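Local coordinates for putative transcriptional regulator, sugar-binding family (Arthrobacter aurescens, PDB 3NZE), which probably regulates transcription by binding DNA in response to a sugar ligand, as a member of the SorC family, at residues S83-L88 / D104-F109. Sequence-based numbering, arbitrary orientation.
Sequences SIVVQL and DIMRRF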
ATOM      1  N   SER A  83      -5.523  -2.900  20.799  1.00 25.51           N
ATOM      2  CA  SER A  83      -5.483  -2.717  19.360  1.00 23.43           C
ATOM      3  C   SER A  83      -4.840  -3.902  18.674  1.00 23.77           C
ATOM      4  O   SER A  83      -4.121  -4.683  19.295  1.00 23.49           O
ATOM      5  CB  SER A  83      -4.742  -1.443  18.998  1.00 21.47           C
ATOM      6  OG  SER A  83      -5.524  -0.321  19.372  1.00 25.09           O
ATOM      7  N   ILE A  84      -5.106  -4.018  17.380  1.00 21.36           N
ATOM      8  CA  ILE A  84      -4.632  -5.140  16.599  1.00 20.05           C
ATOM      9  C   ILE A  84      -4.060  -4.617  15.299  1.00 26.64           C
ATOM     10  O   ILE A  84      -4.631  -3.714  14.699  1.00 24.49           O
ATOM     11  CB  ILE A  84      -5.814  -6.056  16.229  1.00 27.25           C
ATOM     12  CG1 ILE A  84      -6.461  -6.636  17.484  1.00 25.12           C
ATOM     13  CG2 ILE A  84      -5.372  -7.160  15.287  1.00 26.03           C
ATOM     14  CD1 ILE A  84      -7.803  -7.303  17.222  1.00 36.54           C
ATOM     15  N   VAL A  85      -2.932  -5.166  14.864  1.00 20.40           N
ATOM     16  CA  VAL A  85      -2.452  -4.889  13.516  0.53 20.97           C
ATOM     17  C   VAL A  85      -2.673  -6.133  12.672  1.00 24.36           C
ATOM     18  O   VAL A  85      -2.226  -7.228  13.023  1.00 22.80           O
ATOM     19  CB  VAL A  85      -0.967  -4.463  13.467  0.53 20.87           C
ATOM     20  CG1 VAL A  85      -0.795  -3.050  14.008  0.53 18.59           C
ATOM     21  CG2 VAL A  85      -0.090  -5.448  14.216  0.53 19.20           C
ATOM     22  N   VAL A  86      -3.398  -5.967  11.573  1.00 20.26           N
ATOM     23  CA  VAL A  86      -3.744  -7.092  10.717  0.85 20.89           C
ATOM     24  C   VAL A  86      -3.097  -6.979   9.337  1.00 22.49           C
ATOM     25  O   VAL A  86      -3.104  -5.917   8.704  1.00 21.99           O
ATOM     26  CB  VAL A  86      -5.289  -7.313  10.632  0.85 17.03           C
ATOM     27  CG1 VAL A  86      -6.014  -6.055  10.100  0.85 16.06           C
ATOM     28  CG2 VAL A  86      -5.619  -8.540   9.784  0.85 19.56           C
ATOM     29  N   GLN A  87      -2.521  -8.085   8.884  1.00 18.33           N
ATOM     30  CA  GLN A  87      -1.874  -8.167   7.587  1.00 16.88           C
ATOM     31  C   GLN A  87      -2.935  -8.230   6.479  1.00 18.65           C
ATOM     32  O   GLN A  87      -3.839  -9.064   6.542  1.00 18.93           O
ATOM     33  CB  GLN A  87      -1.025  -9.441   7.585  1.00 15.49           C
ATOM     34  CG  GLN A  87      -0.187  -9.694   6.354  1.00 20.64           C
ATOM     35  CD  GLN A  87       0.569 -11.010   6.498  1.00 24.46           C
ATOM     36  OE1 GLN A  87       0.751 -11.501   7.611  1.00 26.59           O
ATOM     37  NE2 GLN A  87       1.009 -11.579   5.383  1.00 20.51           N
ATOM     38  N   LEU A  88      -2.829  -7.364   5.468  1.00 15.16           N
ATOM     39  CA  LEU A  88      -3.876  -7.270   4.439  1.00 17.89           C
ATOM     40  C   LEU A  88      -3.646  -8.141   3.205  1.00 20.11           C
ATOM     41  O   LEU A  88      -4.583  -8.399   2.449  1.00 20.63           O
ATOM     42  CB  LEU A  88      -4.041  -5.819   3.983  1.00 16.80           C
ATOM     43  CG  LEU A  88      -4.500  -4.849   5.076  1.00 17.93           C
ATOM     44  CD1 LEU A  88      -4.750  -3.452   4.482  1.00 20.62           C
ATOM     45  CD2 LEU A  88      -5.763  -5.384   5.736  1.00 19.92           C
ATOM     46  N   ASP A 104       8.495  -9.542   9.729  1.00 17.07           N
ATOM     47  CA  ASP A 104       9.280  -8.510  10.396  1.00 20.35           C
ATOM     48  C   ASP A 104       8.555  -7.175  10.391  1.00 16.64           C
ATOM     49  O   ASP A 104       8.615  -6.426  11.372  1.00 20.11           O
ATOM     50  CB  ASP A 104      10.671  -8.372   9.765  1.00 18.67           C
ATOM     51  CG  ASP A 104      11.585  -9.544  10.111  1.00 23.35           C
ATOM     52  OD1 ASP A 104      11.216 -10.327  11.005  1.00 25.87           O
ATOM     53  OD2 ASP A 104      12.666  -9.664   9.502  1.00 28.51           O
ATOM     54  N   ILE A 105       7.889  -6.882   9.281  1.00 17.25           N
ATOM     55  CA  ILE A 105       7.100  -5.653   9.163  1.00 17.57           C
ATOM     56  C   ILE A 105       5.989  -5.661  10.201  1.00 21.62           C
ATOM     57  O   ILE A 105       5.842  -4.709  10.980  1.00 21.84           O
ATOM     58  CB  ILE A 105       6.501  -5.492   7.748  1.00 18.53           C
ATOM     59  CG1 ILE A 105       7.617  -5.260   6.731  1.00 22.30           C
ATOM     60  CG2 ILE A 105       5.500  -4.333   7.700  1.00 20.07           C
ATOM     61  CD1 ILE A 105       7.164  -5.396   5.303  1.00 23.98           C
HETATM   62  N   MSE A 106       5.224  -6.749  10.238  1.00 17.95           N
HETATM   63  CA  MSE A 106       4.134  -6.834  11.206  1.00 19.17           C
HETATM   64  C   MSE A 106       4.637  -6.723  12.651  1.00 17.69           C
HETATM   65  O   MSE A 106       4.040  -6.019  13.471  1.00 19.40           O
HETATM   66  CB  MSE A 106       3.267  -8.083  10.977  1.00 16.94           C
HETATM   67  CG  MSE A 106       2.767  -8.248   9.551  1.00 19.07           C
HETATM   68 SE   MSE A 106       1.555  -6.793   9.034  0.74 25.65          SE
HETATM   69  CE  MSE A 106       0.274  -6.933  10.483  1.00 27.95           C
ATOM     70  N   ARG A 107       5.734  -7.407  12.968  1.00 18.09           N
ATOM     71  CA  ARG A 107       6.343  -7.322  14.303  1.00 19.16           C
ATOM     72  C   ARG A 107       6.740  -5.897  14.710  1.00 19.81           C
ATOM     73  O   ARG A 107       6.483  -5.475  15.836  1.00 19.61           O
ATOM     74  CB  ARG A 107       7.555  -8.263  14.403  1.00 25.06           C
ATOM     75  CG  ARG A 107       7.187  -9.732  14.360  1.00 31.90           C
ATOM     76  CD  ARG A 107       8.419 -10.643  14.452  1.00 33.67           C
ATOM     77  NE  ARG A 107       8.050 -12.039  14.198  1.00 37.67           N
ATOM     78  CZ  ARG A 107       8.003 -12.984  15.133  1.00 39.98           C
ATOM     79  NH1 ARG A 107       7.641 -14.222  14.809  1.00 32.90           N
ATOM     80  NH2 ARG A 107       8.323 -12.699  16.391  1.00 38.13           N
ATOM     81  N   ARG A 108       7.355  -5.156  13.793  1.00 20.16           N
ATOM     82  CA  ARG A 108       7.706  -3.757  14.048  1.00 24.32           C
ATOM     83  C   ARG A 108       6.479  -2.905  14.383  1.00 17.15           C
ATOM     84  O   ARG A 108       6.535  -2.043  15.273  1.00 19.09           O
ATOM     85  CB  ARG A 108       8.462  -3.168  12.852  1.00 21.56           C
ATOM     86  CG  ARG A 108       9.923  -3.652  12.777  1.00 27.46           C
ATOM     87  CD  ARG A 108      10.616  -3.202  11.496  1.00 26.78           C
ATOM     88  NE  ARG A 108      11.725  -4.092  11.169  1.00 37.68           N
ATOM     89  CZ  ARG A 108      11.906  -4.658   9.982  1.00 26.09           C
ATOM     90  NH1 ARG A 108      11.065  -4.419   8.987  1.00 24.02           N
ATOM     91  NH2 ARG A 108      12.945  -5.452   9.786  1.00 31.44           N
ATOM     92  N   PHE A 109       5.380  -3.148  13.675  1.00 17.70           N
ATOM     93  CA  PHE A 109       4.144  -2.404  13.942  1.00 19.75           C
ATOM     94  C   PHE A 109       3.595  -2.809  15.302  1.00 21.70           C
ATOM     95  O   PHE A 109       3.240  -1.962  16.112  1.00 23.72           O
ATOM     96  CB  PHE A 109       3.092  -2.632  12.844  1.00 18.74           C
ATOM     97  CG  PHE A 109       3.148  -1.624  11.730  1.00 18.62           C
ATOM     98  CD1 PHE A 109       3.946  -1.839  10.620  1.00 24.16           C
ATOM     99  CD2 PHE A 109       2.409  -0.444  11.802  1.00 18.93           C
ATOM    100  CE1 PHE A 109       3.999  -0.919   9.589  1.00 22.06           C
ATOM    101  CE2 PHE A 109       2.460   0.476  10.773  1.00 22.53           C
ATOM    102  CZ  PHE A 109       3.254   0.244   9.663  1.00 21.89           C
TER
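Helix-on-sheet packing inside a beta-alpha-beta crossover is the theme here: Val85 and Gln87 of strand 84-87 receive Met106 and Phe109 from helix 99-113, which leads on to the parallel neighbouring strand 116-118. As expected for such a Rossmann-like unit, strand 84-87 and the helical segment 104-109 run nearly antiparallel, at 165°, their axes 9.0 Å apart at closest approach. The contact is buried and made by van der Waals packing, partly against the strand's peptide backbone; no hydrogen bond crosses it.

Met106, a selenomethionine, does most of the work. Its side chain is bent at both outer torsions (chi2 -64°, chi3 -54°), which lays the terminal methyl against the strand backbone between Val85 and Gln87. Met106 CE lies 3.6 Å from Val85 O, while Met106 SE rests 4.0 Å from Gln87 CB. The two methyls of Val85 share the helix between them: CG2 touches CE of Met106, whereas Val85 CG1 touches Phe109 CB, 4.1 Å away, the two side chains crossing at about a right angle. Phe109 thus meets the strand through its CB, and its side chain leads away from the strand and also touches Val62 and Leu75.

Beyond this packing, the extended Gln87 carries its amide to Asn89, Gln119 and Phe120. Val86 faces the other side of the sheet, toward helix 139-149 and near Glu118, which binds calcium in a crystal structure of this protein, although no calcium ion is bound to this chain. The closest approach of all is 3.4 Å, from Met106 CE to the backbone N of Gln87.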